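Local coordinates for prolyl 4-hydroxylase alpha subunit Fe(2+) 2OG dioxygenase domain-containing protein (Burkholderia ambifaria, PDB 3W20) that probably acts as a metal- and 2-oxoglutarate-dependent dioxygenase that oxidises N-substituted L-amino acids, at residues A[8-13]-A[35-40]; A[156-161]-A[241-246]; A[194-199]-A[225-230]. All coordinates share one frame; numbering follows the deposited sequence.

Contact 1: A[8-13]-A[35-40]; sequences QLMRFG and ADAIVM
The side chain of Arg-11 folds across the start of 35-40 and reaches Asp-36 at its far end. CB stands beside the Asp-36 carboxylate, Arg-11 CG lies 3.8 Å from Ala-35 CA, and Arg-11 CD comes closer still, 3.4 Å from the same Ala-35 CA; a small residue suits a place where a long chain must lie against the backbone. NE continues past Ala-35 N, which sits over one face of the guanidinium, offset toward its rim. Two bends of the chain turn the tip back, and Arg-11 NH1 meets Asp-36 OD1 at 2.9 Å. This salt bridge contains only a weak hydrogen bond, since the N-H points well off the acceptor. The same NH1 also forms a salt bridge with Asp-33, giving one cation two acidic neighbours.

Asp-36 and Ala-37 both face Met-10, forming a classic beta bulge. Met-10 O accepts from both Asp-36 N at 2.9 Å, in its carbonyl plane, and Ala-37 N at 3.2 Å, tilted 17° from it. Beyond the bulge, strands 8-10 and 37-40 run antiparallel, with Gln-8 and Val-39 exchanging two backbone bonds. The pairing joins the N-terminal strand to 37-41, which in turn pairs with 236-241 in the main sheet of the double-stranded beta-helix.

Leu-9 and Ile-38 project side by side from one face of the sheet. The Leu-9 CG lies anti to the backbone N (chi1 -174°), carrying CD2 to within 3.5 Å of Ala-35 CB, while Leu-9 CG is 4.0 Å from Ile-38 CG1. Ala-35 and Ile-38 also pack on Leu-30 of helix 23-31, an apolar setting that suits them, with Leu-9 alongside. On the other face, Met-10, present as selenomethionine, lies beside Ala-37 and packs on Ile-228 and Leu-230.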
loop_
_atom_site.group_PDB
_atom_site.type_symbol
_atom_site.label_atom_id
_atom_site.label_comp_id
_atom_site.label_asym_id
_atom_site.label_seq_id
_atom_site.Cartn_x
_atom_site.Cartn_y
_atom_site.Cartn_z
ATOM N N GLN A 8 -34.854 -11.015 -10.805
ATOM C CA GLN A 8 -35.631 -9.967 -11.532
ATOM C C GLN A 8 -34.646 -9.105 -12.299
ATOM O O GLN A 8 -33.677 -8.542 -11.718
ATOM C CB GLN A 8 -36.422 -9.078 -10.573
ATOM C CG GLN A 8 -37.510 -9.807 -9.716
ATOM C CD GLN A 8 -38.611 -10.466 -10.574
ATOM O OE1 GLN A 8 -39.159 -9.831 -11.472
ATOM N NE2 GLN A 8 -38.931 -11.763 -10.293
ATOM N N LEU A 9 -34.872 -8.974 -13.599
ATOM C CA LEU A 9 -33.912 -8.219 -14.405
ATOM C C LEU A 9 -34.546 -6.875 -14.812
ATOM O O LEU A 9 -35.608 -6.837 -15.451
ATOM C CB LEU A 9 -33.533 -9.075 -15.626
ATOM C CG LEU A 9 -32.453 -8.634 -16.606
ATOM C CD1 LEU A 9 -31.959 -9.956 -17.213
ATOM C CD2 LEU A 9 -32.983 -7.706 -17.706
HETATM N N MSE A 10 -33.906 -5.745 -14.467
HETATM C CA MSE A 10 -34.524 -4.441 -14.646
HETATM C C MSE A 10 -33.804 -3.636 -15.668
HETATM O O MSE A 10 -32.578 -3.531 -15.606
HETATM C CB MSE A 10 -34.517 -3.619 -13.355
HETATM C CG MSE A 10 -33.762 -4.316 -12.232
HETATM SE SE MSE A 10 -35.050 -5.468 -11.253
HETATM C CE MSE A 10 -35.784 -3.779 -10.817
ATOM N N ARG A 11 -34.548 -3.024 -16.605
ATOM C CA ARG A 11 -33.975 -1.991 -17.502
ATOM C C ARG A 11 -34.805 -0.765 -17.347
ATOM O O ARG A 11 -36.023 -0.884 -17.148
ATOM C CB ARG A 11 -34.098 -2.481 -18.960
ATOM C CG ARG A 11 -33.003 -3.409 -19.371
ATOM C CD ARG A 11 -31.716 -2.587 -19.424
ATOM N NE ARG A 11 -31.165 -2.486 -20.733
ATOM C CZ ARG A 11 -29.922 -2.116 -21.006
ATOM N NH1 ARG A 11 -29.029 -1.697 -20.047
ATOM N NH2 ARG A 11 -29.593 -2.100 -22.289
ATOM N N PHE A 12 -34.200 0.402 -17.448
ATOM C CA PHE A 12 -34.941 1.671 -17.387
ATOM C C PHE A 12 -36.185 1.659 -18.278
ATOM O O PHE A 12 -36.126 1.242 -19.418
ATOM C CB PHE A 12 -34.061 2.910 -17.774
ATOM C CG PHE A 12 -32.950 3.180 -16.782
ATOM C CD1 PHE A 12 -33.248 3.667 -15.516
ATOM C CD2 PHE A 12 -31.615 2.871 -17.122
ATOM C CE1 PHE A 12 -32.232 3.928 -14.597
ATOM C CE2 PHE A 12 -30.609 3.056 -16.177
ATOM C CZ PHE A 12 -30.910 3.543 -14.901
ATOM N N GLY A 13 -37.311 2.147 -17.714
ATOM C CA GLY A 13 -38.583 2.326 -18.463
ATOM C C GLY A 13 -39.331 1.045 -18.860
ATOM O O GLY A 13 -40.348 1.140 -19.576
ATOM N N ALA A 35 -29.014 -5.315 -19.130
ATOM C CA ALA A 35 -29.817 -4.981 -17.942
ATOM C C ALA A 35 -29.119 -3.825 -17.206
ATOM O O ALA A 35 -27.900 -3.657 -17.319
ATOM C CB ALA A 35 -29.894 -6.181 -17.032
ATOM N N ASP A 36 -29.887 -3.017 -16.460
ATOM C CA ASP A 36 -29.259 -2.042 -15.628
ATOM C C ASP A 36 -29.056 -2.567 -14.187
ATOM O O ASP A 36 -28.114 -2.199 -13.519
ATOM C CB ASP A 36 -30.109 -0.784 -15.700
ATOM C CG ASP A 36 -30.241 -0.291 -17.122
ATOM O OD1 ASP A 36 -29.183 -0.048 -17.717
ATOM O OD2 ASP A 36 -31.357 -0.314 -17.703
ATOM N N ALA A 37 -29.979 -3.364 -13.705
ATOM C CA ALA A 37 -29.860 -4.022 -12.406
ATOM C C ALA A 37 -30.527 -5.359 -12.429
ATOM O O ALA A 37 -31.474 -5.607 -13.194
ATOM C CB ALA A 37 -30.453 -3.159 -11.278
ATOM N N ILE A 38 -30.028 -6.239 -11.604
ATOM C CA ILE A 38 -30.583 -7.602 -11.419
ATOM C C ILE A 38 -30.608 -7.867 -9.927
ATOM O O ILE A 38 -29.590 -7.697 -9.186
ATOM C CB ILE A 38 -29.766 -8.662 -12.128
ATOM C CG1 ILE A 38 -29.722 -8.344 -13.645
ATOM C CG2 ILE A 38 -30.466 -10.061 -12.007
ATOM C CD1 ILE A 38 -28.950 -9.418 -14.466
ATOM N N VAL A 39 -31.780 -8.312 -9.462
ATOM C CA VAL A 39 -31.911 -8.691 -8.052
ATOM C C VAL A 39 -32.203 -10.182 -7.929
ATOM O O VAL A 39 -33.154 -10.678 -8.551
ATOM C CB VAL A 39 -33.011 -7.889 -7.347
ATOM C CG1 VAL A 39 -33.081 -8.378 -5.887
ATOM C CG2 VAL A 39 -32.674 -6.389 -7.361
HETATM N N MSE A 40 -31.397 -10.926 -7.161
HETATM C CA MSE A 40 -31.470 -12.396 -7.148
HETATM C C MSE A 40 -31.661 -12.927 -5.718
HETATM O O MSE A 40 -31.098 -12.421 -4.779
HETATM C CB MSE A 40 -30.094 -12.970 -7.648
HETATM C CG MSE A 40 -29.686 -12.313 -8.971
HETATM SE SE MSE A 40 -28.011 -13.182 -9.600
HETATM C CE MSE A 40 -28.721 -14.976 -9.863
#

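Contact 2: A[156-161]-A[241-246]; sequences CDDVSY and QSKNLH. With ZN (zinc ion), chain C.
At the edge of the His-246 imidazole, near its plane, lies Asp-157 OD2, and Ser-242 O and Asn-244 C also border the ring in plane. The carboxylate of Asp-157 is turned 51° from the imidazole, and the two groups meet through a zinc ion: Asp-157 OD2 binds zinc at 1.9 Å and His-246 NE2 binds it at 2.1 Å. The second ring nitrogen, ND1 of His-246, donates an almost straight bond (172°) to Asn-244 O in the ring plane. This fixes the ring's rotation and leaves NE2 as the nitrogen facing the metal. A second flat group, the Tyr-161 phenol, carries Asp-158 CB over the centre of one face, 3.5 Å above the plane of the Tyr-161 ring.

His-155 supplies the third protein ligand, completing the His-X-Asp...His facial triad characteristic of 2-oxoglutarate dioxygenases of the double-stranded beta-helix fold; zinc here probably occupies the site that iron fills in the active enzyme.

One backbone bond and one from a serine hydroxyl join the two loops beside the metal. Asp-157 N reaches Ser-242 O at 2.9 Å from well above the carbonyl plane, and Ser-242 OG answers by donating to Asp-157 O at 2.8 Å. Serine suits the turn because its short hydroxyl, set between the backbone N and the carbonyl carbon (chi1 72°), can reach a neighbouring carbonyl.

Farther along, Lys-243 starts out away from 156-161 but bends at chi3 and chi4, bringing NZ to the anti lone pair of Asp-158 OD2, 2.8 Å away, in a buried salt bridge. Ser-173 gives that oxygen a second bond. Asp-158 OD1 is engaged separately, accepting from Ser-160 N in an Asx turn and from Ser-160 OG. The Tyr-161 hydroxyl is bonded to Pro-200 O.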
loop_
_atom_site.group_PDB
_atom_site.type_symbol
_atom_site.label_atom_id
_atom_site.label_comp_id
_atom_site.label_asym_id
_atom_site.label_seq_id
_atom_site.Cartn_x
_atom_site.Cartn_y
_atom_site.Cartn_z
ATOM N N CYS A 156 -21.746 7.704 -7.815
ATOM C CA CYS A 156 -21.543 6.572 -8.697
ATOM C C CYS A 156 -20.168 6.033 -8.365
ATOM O O CYS A 156 -19.356 6.721 -7.657
ATOM C CB CYS A 156 -21.717 6.926 -10.178
ATOM S SG CYS A 156 -20.482 8.088 -10.749
ATOM N N ASP A 157 -19.958 4.795 -8.719
ATOM C CA ASP A 157 -18.713 4.152 -8.463
ATOM C C ASP A 157 -18.019 3.799 -9.773
ATOM O O ASP A 157 -18.580 3.104 -10.637
ATOM C CB ASP A 157 -18.884 2.898 -7.619
ATOM C CG ASP A 157 -19.839 3.072 -6.379
ATOM O OD1 ASP A 157 -19.395 3.496 -5.328
ATOM O OD2 ASP A 157 -20.991 2.618 -6.417
ATOM N N ASP A 158 -16.806 4.312 -9.934
ATOM C CA ASP A 158 -16.029 4.058 -11.130
ATOM C C ASP A 158 -14.570 4.126 -10.649
ATOM O O ASP A 158 -14.155 5.139 -9.996
ATOM C CB ASP A 158 -16.296 5.190 -12.166
ATOM C CG ASP A 158 -15.457 5.042 -13.434
ATOM O OD1 ASP A 158 -14.258 4.693 -13.359
ATOM O OD2 ASP A 158 -15.989 5.295 -14.553
ATOM N N VAL A 159 -13.834 3.032 -10.921
ATOM C CA VAL A 159 -12.497 2.793 -10.395
ATOM C C VAL A 159 -11.542 3.958 -10.804
ATOM O O VAL A 159 -10.560 4.236 -10.090
ATOM C CB VAL A 159 -11.974 1.401 -10.851
ATOM C CG1 VAL A 159 -11.549 1.408 -12.300
ATOM C CG2 VAL A 159 -10.779 0.999 -9.998
ATOM N N SER A 160 -11.859 4.604 -11.909
ATOM C CA SER A 160 -11.080 5.761 -12.354
ATOM C C SER A 160 -11.336 7.106 -11.761
ATOM O O SER A 160 -10.517 8.061 -12.000
ATOM C CB SER A 160 -11.100 5.849 -13.884
ATOM O OG SER A 160 -12.328 6.339 -14.368
ATOM N N TYR A 161 -12.381 7.212 -10.962
ATOM C CA TYR A 161 -12.805 8.504 -10.465
ATOM C C TYR A 161 -12.083 9.000 -9.187
ATOM O O TYR A 161 -12.696 9.336 -8.217
ATOM C CB TYR A 161 -14.316 8.537 -10.281
ATOM C CG TYR A 161 -15.121 8.588 -11.550
ATOM C CD1 TYR A 161 -14.528 8.429 -12.802
ATOM C CD2 TYR A 161 -16.453 8.849 -11.507
ATOM C CE1 TYR A 161 -15.266 8.461 -13.952
ATOM C CE2 TYR A 161 -17.214 8.907 -12.644
ATOM C CZ TYR A 161 -16.627 8.724 -13.870
ATOM O OH TYR A 161 -17.424 8.790 -14.949
ATOM N N GLN A 241 -25.218 -1.738 -12.630
ATOM C CA GLN A 241 -24.128 -0.978 -13.299
ATOM C C GLN A 241 -23.776 0.220 -12.435
ATOM O O GLN A 241 -24.562 1.224 -12.297
ATOM C CB GLN A 241 -24.500 -0.585 -14.746
ATOM C CG GLN A 241 -24.684 -1.793 -15.604
ATOM C CD GLN A 241 -24.643 -1.416 -17.103
ATOM O OE1 GLN A 241 -23.783 -0.624 -17.508
ATOM N NE2 GLN A 241 -25.531 -1.948 -17.898
ATOM N N SER A 242 -22.561 0.220 -11.835
ATOM C CA SER A 242 -22.330 1.174 -10.761
ATOM C C SER A 242 -21.979 2.596 -11.257
ATOM O O SER A 242 -21.938 3.538 -10.464
ATOM C CB SER A 242 -21.290 0.637 -9.773
ATOM O OG SER A 242 -19.982 0.661 -10.358
ATOM N N LYS A 243 -21.767 2.753 -12.590
ATOM C CA LYS A 243 -21.558 4.116 -13.115
ATOM C C LYS A 243 -22.846 5.002 -13.108
ATOM O O LYS A 243 -22.721 6.247 -13.243
ATOM C CB LYS A 243 -20.937 4.002 -14.521
ATOM C CG LYS A 243 -19.435 3.731 -14.320
ATOM C CD LYS A 243 -18.755 3.697 -15.682
ATOM C CE LYS A 243 -18.865 4.956 -16.561
ATOM N NZ LYS A 243 -18.353 6.204 -15.844
ATOM N N ASN A 244 -24.016 4.337 -13.078
ATOM C CA ASN A 244 -25.315 5.073 -12.966
ATOM C C ASN A 244 -25.364 5.677 -11.589
ATOM O O ASN A 244 -25.036 5.002 -10.600
ATOM C CB ASN A 244 -26.455 4.101 -13.150
ATOM C CG ASN A 244 -26.424 3.434 -14.508
ATOM O OD1 ASN A 244 -26.269 4.055 -15.483
ATOM N ND2 ASN A 244 -26.722 2.190 -14.541
ATOM N N LEU A 245 -25.746 6.948 -11.547
ATOM C CA LEU A 245 -25.984 7.591 -10.253
ATOM C C LEU A 245 -26.970 6.754 -9.377
ATOM O O LEU A 245 -27.961 6.191 -9.864
ATOM C CB LEU A 245 -26.507 9.004 -10.550
ATOM C CG LEU A 245 -26.336 9.839 -9.309
ATOM C CD1 LEU A 245 -24.918 10.365 -9.248
ATOM C CD2 LEU A 245 -27.395 10.935 -9.377
ATOM N N HIS A 246 -26.658 6.631 -8.085
ATOM C CA HIS A 246 -27.605 5.939 -7.192
ATOM C C HIS A 246 -27.458 6.344 -5.757
ATOM O O HIS A 246 -26.424 6.876 -5.394
ATOM C CB HIS A 246 -27.362 4.402 -7.280
ATOM C CG HIS A 246 -25.931 3.962 -7.037
ATOM N ND1 HIS A 246 -24.956 4.031 -7.994
ATOM C CD2 HIS A 246 -25.373 3.370 -5.930
ATOM C CE1 HIS A 246 -23.789 3.524 -7.471
ATOM N NE2 HIS A 246 -24.066 3.081 -6.206
HETATM ZN ZN ZN C . -22.307 2.811 -5.019
#

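Contact 3: A[194-199]-A[225-230]; sequences VMWDNR and AAKIML
Backbone hydrogen bonds set the register between Met-195 and Ile-228, a hydrogen-bonded antiparallel pair: Ile-228 N donates to Met-195 O at 2.8 Å and Met-195 N to Ile-228 O at 2.9 Å. Past the strand end, Asp-197 N reaches Ala-226 O at 2.8 Å, just where the chain tightens into an inverse gamma turn centred on Asp-197.

The aromatic contact is a CH-pi one. Lys-227 CB sits over the five-membered ring of Trp-196, 4.2 Å from its centroid and 28° off the ring normal. Lys-227 CG is set between the backbone N and the carbonyl carbon (chi1 79°), and from there the chain runs extended, Lys-227 CD passing 3.8 Å from Val-194 CG1. Lysine suits this exposed face, its methylenes lying on apolar neighbours while the ammonium leads away.

Strands 194-196 and 227-230 belong to a three-stranded antiparallel sheet, with 227-230 at one edge and 246-248, which starts at the zinc ligand His-246, at the other.

Apolar packing fills the opposite, buried face. Met-195, a flexible, unbranched selenomethionine, runs alongside Ile-228, its CE tight against Ile-228 CD1 at 3.5 Å. Ile-228 also packs on Phe-12 and Met-10, and Met-195 on Phe-240.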
loop_
_atom_site.group_PDB
_atom_site.type_symbol
_atom_site.label_atom_id
_atom_site.label_comp_id
_atom_site.label_asym_id
_atom_site.label_seq_id
_atom_site.Cartn_x
_atom_site.Cartn_y
_atom_site.Cartn_z
ATOM N N VAL A 194 -32.171 3.895 -4.959
ATOM C CA VAL A 194 -32.695 4.515 -6.161
ATOM C C VAL A 194 -31.493 4.588 -7.166
ATOM O O VAL A 194 -30.362 4.895 -6.781
ATOM C CB VAL A 194 -33.221 5.911 -5.878
ATOM C CG1 VAL A 194 -33.685 6.519 -7.169
ATOM C CG2 VAL A 194 -34.394 5.753 -4.900
HETATM N N MSE A 195 -31.764 4.305 -8.439
HETATM C CA MSE A 195 -30.707 4.324 -9.459
HETATM C C MSE A 195 -31.273 5.167 -10.626
HETATM O O MSE A 195 -32.392 4.859 -11.154
HETATM C CB MSE A 195 -30.366 2.837 -9.859
HETATM C CG MSE A 195 -29.426 2.993 -11.021
HETATM SE SE MSE A 195 -28.847 1.108 -11.467
HETATM C CE MSE A 195 -30.271 0.332 -12.308
ATOM N N TRP A 196 -30.549 6.261 -11.020
ATOM C CA TRP A 196 -30.967 7.031 -12.139
ATOM C C TRP A 196 -30.243 6.740 -13.450
ATOM O O TRP A 196 -29.090 6.273 -13.464
ATOM C CB TRP A 196 -30.713 8.496 -11.848
ATOM C CG TRP A 196 -31.530 9.086 -10.690
ATOM C CD1 TRP A 196 -32.727 9.818 -10.767
ATOM C CD2 TRP A 196 -31.205 9.049 -9.263
ATOM N NE1 TRP A 196 -33.134 10.217 -9.510
ATOM C CE2 TRP A 196 -32.268 9.820 -8.576
ATOM C CE3 TRP A 196 -30.147 8.601 -8.533
ATOM C CZ2 TRP A 196 -32.271 9.979 -7.193
ATOM C CZ3 TRP A 196 -30.163 8.752 -7.135
ATOM C CH2 TRP A 196 -31.182 9.473 -6.495
ATOM N N ASP A 197 -30.936 7.042 -14.567
ATOM C CA ASP A 197 -30.341 6.975 -15.905
ATOM C C ASP A 197 -29.504 8.211 -16.189
ATOM O O ASP A 197 -29.821 9.139 -17.015
ATOM C CB ASP A 197 -31.466 6.672 -16.919
ATOM C CG ASP A 197 -30.997 6.723 -18.334
ATOM O OD1 ASP A 197 -29.826 6.389 -18.576
ATOM O OD2 ASP A 197 -31.798 7.192 -19.175
ATOM N N ASN A 198 -28.424 8.302 -15.414
ATOM C CA ASN A 198 -27.520 9.460 -15.438
ATOM C C ASN A 198 -26.130 8.959 -15.058
ATOM O O ASN A 198 -26.005 8.281 -14.074
ATOM C CB ASN A 198 -27.976 10.533 -14.446
ATOM C CG ASN A 198 -27.063 11.740 -14.431
ATOM O OD1 ASN A 198 -25.939 11.691 -13.908
ATOM N ND2 ASN A 198 -27.536 12.858 -15.045
ATOM N N ARG A 199 -25.138 9.229 -15.905
ATOM C CA ARG A 199 -23.731 8.759 -15.597
ATOM C C ARG A 199 -22.742 9.866 -15.575
ATOM O O ARG A 199 -22.223 10.307 -16.628
ATOM C CB ARG A 199 -23.300 7.694 -16.655
ATOM C CG ARG A 199 -24.128 6.464 -16.779
ATOM C CD ARG A 199 -23.414 5.549 -17.885
ATOM N NE ARG A 199 -23.772 4.295 -17.413
ATOM C CZ ARG A 199 -23.099 3.179 -17.496
ATOM N NH1 ARG A 199 -21.938 3.016 -18.139
ATOM N NH2 ARG A 199 -23.684 2.224 -16.920
ATOM N N ALA A 225 -34.249 12.492 -15.596
ATOM C CA ALA A 225 -33.705 11.123 -15.725
ATOM C C ALA A 225 -34.685 10.055 -15.208
ATOM O O ALA A 225 -35.183 10.163 -14.086
ATOM C CB ALA A 225 -32.370 11.007 -15.008
ATOM N N ALA A 226 -34.835 8.994 -15.983
ATOM C CA ALA A 226 -35.608 7.833 -15.562
ATOM C C ALA A 226 -34.949 7.232 -14.302
ATOM O O ALA A 226 -33.717 7.214 -14.176
ATOM C CB ALA A 226 -35.761 6.798 -16.683
ATOM N N LYS A 227 -35.776 6.733 -13.369
ATOM C CA LYS A 227 -35.198 6.081 -12.202
ATOM C C LYS A 227 -35.791 4.700 -11.961
ATOM O O LYS A 227 -36.959 4.459 -12.299
ATOM C CB LYS A 227 -35.214 6.989 -10.932
ATOM C CG LYS A 227 -36.516 7.044 -10.259
ATOM C CD LYS A 227 -36.519 8.110 -9.162
ATOM C CE LYS A 227 -37.982 8.244 -8.789
ATOM N NZ LYS A 227 -38.127 9.241 -7.679
ATOM N N ILE A 228 -34.975 3.806 -11.392
ATOM C CA ILE A 228 -35.388 2.473 -10.944
ATOM C C ILE A 228 -35.293 2.527 -9.455
ATOM O O ILE A 228 -34.215 2.836 -8.890
ATOM C CB ILE A 228 -34.377 1.456 -11.471
ATOM C CG1 ILE A 228 -34.507 1.393 -12.985
ATOM C CG2 ILE A 228 -34.638 0.104 -10.847
ATOM C CD1 ILE A 228 -33.483 0.468 -13.623
HETATM N N MSE A 229 -36.430 2.313 -8.756
HETATM C CA MSE A 229 -36.390 2.129 -7.288
HETATM C C MSE A 229 -36.365 0.660 -6.890
HETATM O O MSE A 229 -37.166 -0.128 -7.325
HETATM C CB MSE A 229 -37.529 2.933 -6.588
HETATM C CG MSE A 229 -37.230 4.436 -6.722
HETATM SE SE MSE A 229 -38.782 5.471 -6.056
HETATM C CE MSE A 229 -39.032 4.477 -4.379
ATOM N N LEU A 230 -35.371 0.274 -6.067
ATOM C CA LEU A 230 -35.169 -1.101 -5.675
ATOM C C LEU A 230 -35.319 -1.176 -4.143
ATOM O O LEU A 230 -34.964 -0.202 -3.481
ATOM C CB LEU A 230 -33.700 -1.464 -5.988
ATOM C CG LEU A 230 -33.263 -1.517 -7.447
ATOM C CD1 LEU A 230 -31.808 -1.934 -7.540
ATOM C CD2 LEU A 230 -34.137 -2.547 -8.139
#

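From the N terminus, contact 1 closes first, bringing 8-13 and 35-40 together around strand 17-22 and helix 23-31. It is complete before contact 2 opens. Contact 2 closes a much longer loop, from 156-161 to 241-246, and contact 3 nests inside it, with helix 203-216 in its own smaller loop. The chain then returns along strand 236-241, and Gln-241 binds the backbone of Ala-35 and Asp-36, joining contacts 1 and 2. Leu-245 continues into backbone bonds with Trp-196 and Asn-198, joining contacts 2 and 3. Phe-12 packs against Met-195 and Asp-197, so the loop that follows strand 4-10 of the main sheet packs on the three-stranded sheet near the metal site.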